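Local atomic coordinates of hypothetical protein (Actinomyces odontolyticus, PDB entry 4MJG), a protein that is of unknown function, belongs to the DUF4853 family and is probably a bacterial lipoprotein in its natural form. Residues Q53-R64 and A135-P146. Sequence-based numbering, arbitrary orientation.
With SO4 (sulfate ion), chain C.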
loop_
_atom_site.group_PDB
_atom_site.type_symbol
_atom_site.label_atom_id
_atom_site.label_comp_id
_atom_site.label_asym_id
_atom_site.label_seq_id
_atom_site.Cartn_x
_atom_site.Cartn_y
_atom_site.Cartn_z
ATOM N N GLN A 53 10.683 6.637 5.701
ATOM C CA GLN A 53 10.914 7.278 6.993
ATOM C C GLN A 53 11.764 6.401 7.901
ATOM O O GLN A 53 11.824 5.187 7.730
ATOM C CB GLN A 53 9.592 7.654 7.669
ATOM C CG GLN A 53 8.686 6.488 8.000
ATOM C CD GLN A 53 7.428 6.922 8.735
ATOM O OE1 GLN A 53 6.779 7.898 8.358
ATOM N NE2 GLN A 53 7.066 6.184 9.779
ATOM N N VAL A 54 12.417 7.042 8.864
ATOM C CA VAL A 54 13.296 6.363 9.810
ATOM C C VAL A 54 12.459 5.453 10.701
ATOM O O VAL A 54 11.273 5.703 10.912
ATOM C CB VAL A 54 14.065 7.385 10.681
ATOM C CG1 VAL A 54 15.002 6.684 11.658
ATOM C CG2 VAL A 54 14.846 8.348 9.798
ATOM N N CYS A 55 13.073 4.385 11.198
ATOM C CA CYS A 55 12.425 3.492 12.161
ATOM C C CYS A 55 13.464 2.747 12.986
ATOM O O CYS A 55 14.668 2.859 12.744
ATOM C CB CYS A 55 11.511 2.478 11.459
ATOM S SG CYS A 55 12.321 1.527 10.157
ATOM N N GLY A 56 12.979 1.994 13.967
ATOM C CA GLY A 56 13.835 1.180 14.806
ATOM C C GLY A 56 14.590 2.012 15.817
ATOM O O GLY A 56 14.563 3.246 15.782
ATOM N N THR A 57 15.275 1.318 16.717
ATOM C CA THR A 57 16.028 1.961 17.782
ATOM C C THR A 57 17.308 1.167 18.041
ATOM O O THR A 57 17.316 -0.056 17.918
ATOM C CB THR A 57 15.168 2.087 19.064
ATOM O OG1 THR A 57 15.965 2.588 20.144
ATOM C CG2 THR A 57 14.554 0.741 19.462
ATOM N N GLY A 58 18.386 1.868 18.382
ATOM C CA GLY A 58 19.664 1.223 18.675
ATOM C C GLY A 58 20.285 0.598 17.439
ATOM O O GLY A 58 20.364 1.235 16.386
ATOM N N ASP A 59 20.725 -0.652 17.566
ATOM C CA ASP A 59 21.338 -1.371 16.445
ATOM C C ASP A 59 20.307 -1.995 15.493
ATOM O O ASP A 59 20.683 -2.614 14.498
ATOM C CB ASP A 59 22.338 -2.431 16.945
ATOM C CG ASP A 59 21.702 -3.469 17.862
ATOM O OD1 ASP A 59 20.557 -3.903 17.599
ATOM O OD2 ASP A 59 22.360 -3.860 18.851
ATOM N N THR A 60 19.018 -1.845 15.800
ATOM C CA THR A 60 17.950 -2.246 14.881
ATOM C C THR A 60 17.350 -1.034 14.154
ATOM O O THR A 60 16.228 -1.106 13.645
ATOM C CB THR A 60 16.819 -3.011 15.609
ATOM O OG1 THR A 60 16.215 -2.163 16.598
ATOM C CG2 THR A 60 17.352 -4.264 16.275
ATOM N N GLN A 61 18.094 0.072 14.108
ATOM C CA GLN A 61 17.674 1.256 13.355
ATOM C C GLN A 61 17.722 0.969 11.869
ATOM O O GLN A 61 18.609 0.254 11.395
ATOM C CB GLN A 61 18.576 2.458 13.644
ATOM C CG GLN A 61 18.186 3.266 14.863
ATOM C CD GLN A 61 19.231 4.311 15.208
ATOM O OE1 GLN A 61 19.016 5.508 15.015
ATOM N NE2 GLN A 61 20.378 3.860 15.709
ATOM N N GLY A 62 16.781 1.548 11.131
ATOM C CA GLY A 62 16.734 1.366 9.693
ATOM C C GLY A 62 15.741 2.285 9.018
ATOM O O GLY A 62 15.581 3.442 9.412
ATOM N N TYR A 63 15.088 1.767 7.985
ATOM C CA TYR A 63 14.168 2.547 7.183
ATOM C C TYR A 63 12.910 1.754 6.858
ATOM O O TYR A 63 12.946 0.530 6.701
ATOM C CB TYR A 63 14.833 2.986 5.885
ATOM C CG TYR A 63 15.862 4.072 6.054
ATOM C CD1 TYR A 63 15.482 5.370 6.371
ATOM C CD2 TYR A 63 17.213 3.810 5.875
ATOM C CE1 TYR A 63 16.423 6.378 6.513
ATOM C CE2 TYR A 63 18.160 4.811 6.013
ATOM C CZ TYR A 63 17.757 6.094 6.333
ATOM O OH TYR A 63 18.686 7.097 6.468
ATOM N N ARG A 64 11.809 2.486 6.745
ATOM C CA ARG A 64 10.499 1.933 6.480
ATOM C C ARG A 64 9.979 2.586 5.211
ATOM O O ARG A 64 10.265 3.752 4.959
ATOM C CB ARG A 64 9.581 2.290 7.644
ATOM C CG ARG A 64 8.223 1.635 7.605
ATOM C CD ARG A 64 7.302 2.222 8.664
ATOM N NE ARG A 64 7.888 2.200 10.004
ATOM C CZ ARG A 64 8.037 1.111 10.757
ATOM N NH1 ARG A 64 7.669 -0.092 10.316
ATOM N NH2 ARG A 64 8.582 1.221 11.962
ATOM N N ALA A 135 7.578 -3.276 7.034
ATOM C CA ALA A 135 8.265 -3.434 8.307
ATOM C C ALA A 135 9.534 -2.608 8.254
ATOM O O ALA A 135 9.915 -2.122 7.186
ATOM C CB ALA A 135 8.602 -4.896 8.543
ATOM N N CYS A 136 10.186 -2.441 9.399
ATOM C CA CYS A 136 11.456 -1.717 9.453
ATOM C C CYS A 136 12.536 -2.561 8.780
ATOM O O CYS A 136 12.650 -3.752 9.051
ATOM C CB CYS A 136 11.844 -1.406 10.898
ATOM S SG CYS A 136 13.108 -0.122 11.075
ATOM N N LEU A 137 13.315 -1.944 7.895
ATOM C CA LEU A 137 14.297 -2.668 7.092
ATOM C C LEU A 137 15.716 -2.163 7.338
ATOM O O LEU A 137 15.928 -0.965 7.503
ATOM C CB LEU A 137 13.953 -2.536 5.607
ATOM C CG LEU A 137 12.562 -3.051 5.233
ATOM C CD1 LEU A 137 12.162 -2.596 3.838
ATOM C CD2 LEU A 137 12.504 -4.566 5.343
ATOM N N PRO A 138 16.701 -3.078 7.351
ATOM C CA PRO A 138 18.088 -2.676 7.545
ATOM C C PRO A 138 18.694 -2.077 6.283
ATOM O O PRO A 138 18.098 -2.160 5.211
ATOM C CB PRO A 138 18.778 -3.991 7.888
ATOM C CG PRO A 138 18.005 -5.010 7.125
ATOM C CD PRO A 138 16.581 -4.532 7.135
ATOM N N THR A 139 19.869 -1.471 6.426
ATOM C CA THR A 139 20.623 -0.952 5.289
ATOM C C THR A 139 22.072 -0.669 5.674
ATOM O O THR A 139 22.375 -0.402 6.836
ATOM C CB THR A 139 20.002 0.345 4.729
ATOM O OG1 THR A 139 20.696 0.729 3.533
ATOM C CG2 THR A 139 20.064 1.478 5.756
ATOM N N ASN A 140 22.955 -0.717 4.684
ATOM C CA ASN A 140 24.347 -0.313 4.866
ATOM C C ASN A 140 24.551 1.188 4.612
ATOM O O ASN A 140 25.671 1.689 4.699
ATOM C CB ASN A 140 25.268 -1.137 3.957
ATOM C CG ASN A 140 24.997 -0.911 2.475
ATOM O OD1 ASN A 140 24.047 -0.224 2.089
ATOM N ND2 ASN A 140 25.834 -1.505 1.633
ATOM N N LYS A 141 23.467 1.892 4.293
ATOM C CA LYS A 141 23.521 3.318 3.978
ATOM C C LYS A 141 23.318 4.149 5.239
ATOM O O LYS A 141 22.879 3.622 6.260
ATOM C CB LYS A 141 22.444 3.674 2.946
ATOM C CG LYS A 141 22.487 2.853 1.664
ATOM C CD LYS A 141 23.787 3.040 0.900
ATOM C CE LYS A 141 23.756 2.298 -0.424
ATOM N NZ LYS A 141 25.099 2.211 -1.057
ATOM N N PRO A 142 23.645 5.456 5.179
ATOM C CA PRO A 142 23.472 6.324 6.344
ATOM C C PRO A 142 22.046 6.352 6.870
ATOM O O PRO A 142 21.100 6.334 6.087
ATOM C CB PRO A 142 23.860 7.705 5.812
ATOM C CG PRO A 142 24.829 7.422 4.727
ATOM C CD PRO A 142 24.340 6.158 4.082
ATOM N N LEU A 143 21.911 6.394 8.192
ATOM C CA LEU A 143 20.609 6.504 8.846
ATOM C C LEU A 143 20.231 7.980 8.929
ATOM O O LEU A 143 21.031 8.849 8.579
ATOM C CB LEU A 143 20.656 5.872 10.243
ATOM C CG LEU A 143 20.663 4.336 10.333
ATOM C CD1 LEU A 143 21.553 3.667 9.294
ATOM C CD2 LEU A 143 21.079 3.906 11.732
ATOM N N ASP A 144 19.011 8.258 9.375
ATOM C CA ASP A 144 18.516 9.638 9.520
ATOM C C ASP A 144 18.620 10.475 8.229
ATOM O O ASP A 144 18.950 11.662 8.271
ATOM C CB ASP A 144 19.223 10.351 10.687
ATOM C CG ASP A 144 18.943 9.695 12.034
ATOM O OD1 ASP A 144 17.792 9.261 12.272
ATOM O OD2 ASP A 144 19.878 9.621 12.861
ATOM N N ASP A 145 18.327 9.844 7.095
ATOM C CA ASP A 145 18.308 10.517 5.798
ATOM C C ASP A 145 17.393 9.730 4.856
ATOM O O ASP A 145 17.845 9.148 3.873
ATOM C CB ASP A 145 19.727 10.634 5.223
ATOM C CG ASP A 145 19.787 11.466 3.943
ATOM O OD1 ASP A 145 18.764 12.060 3.548
ATOM O OD2 ASP A 145 20.866 11.530 3.317
ATOM N N PRO A 146 16.090 9.708 5.161
ATOM C CA PRO A 146 15.147 8.901 4.388
ATOM C C PRO A 146 14.972 9.336 2.925
ATOM O O PRO A 146 14.555 8.532 2.085
ATOM C CB PRO A 146 13.831 9.064 5.160
ATOM C CG PRO A 146 13.970 10.341 5.915
ATOM C CD PRO A 146 15.426 10.468 6.237
HETATM S S SO4 C . 8.408 -2.926 12.601
HETATM O O1 SO4 C . 9.254 -3.694 11.656
HETATM O O2 SO4 C . 7.069 -2.668 12.021
HETATM O O3 SO4 C . 8.238 -3.717 13.840
HETATM O O4 SO4 C . 9.079 -1.646 12.918
#
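The disulfide C55-C136 and the hydroxyl of Y63, held by P142 and D145, tie segment 135-146 to the end of a beta-hairpin. The hairpin joins strands 44-55 and 62-73 of the antiparallel sheet, and segment 135-146 belongs to the loop that leads from strand 127-133 toward helix 154-157. At Y63 the loop runs briefly antiparallel to the strand: Y63 and L137 form a hydrogen-bonded pair, with Y63 N to L137 O at 2.9 Å and L137 N to Y63 O at 2.8 Å. Beyond this bridge the loop bends round the phenol. Y63 CG stands anti to its carbonyl carbon (chi1 -73°), and the ring reaches into the curve of residues 139-146. T139 CG2 meets the ring edge, 3.7 Å from Y63 CD2, while P146 CA approaches Y63 CE1 obliquely. The hydroxyl is gripped twice: Y63 OH donates to P142 O at 2.6 Å and accepts from D145 N at 2.8 Å, the latter lying near the ring plane. With Y63 replaced by an alanine, P142 O and D145 N would probably lose the hydroxyl they share, and a gap would open inside the curve. F149, edge-to-face with the ring, adds to its packing. Two residues before Y63, Q61 CB meets L143 CD2, the two side chains crossing at about a right angle. C136 carries the covalent link, its SG anti to its own backbone N and bonded to C55 SG with a disulfide torsion of 94°. C55 SG also sits over one face of the R64 guanidinium, toward the rim. That group turns its edge to a sulfate, probably from the crystallisation liquor, which R15 also binds; R64 NH2 donates to sulfate O4 at 3.1 Å, and C136 N to sulfate O1 at 2.7 Å, nearly straight at 172°.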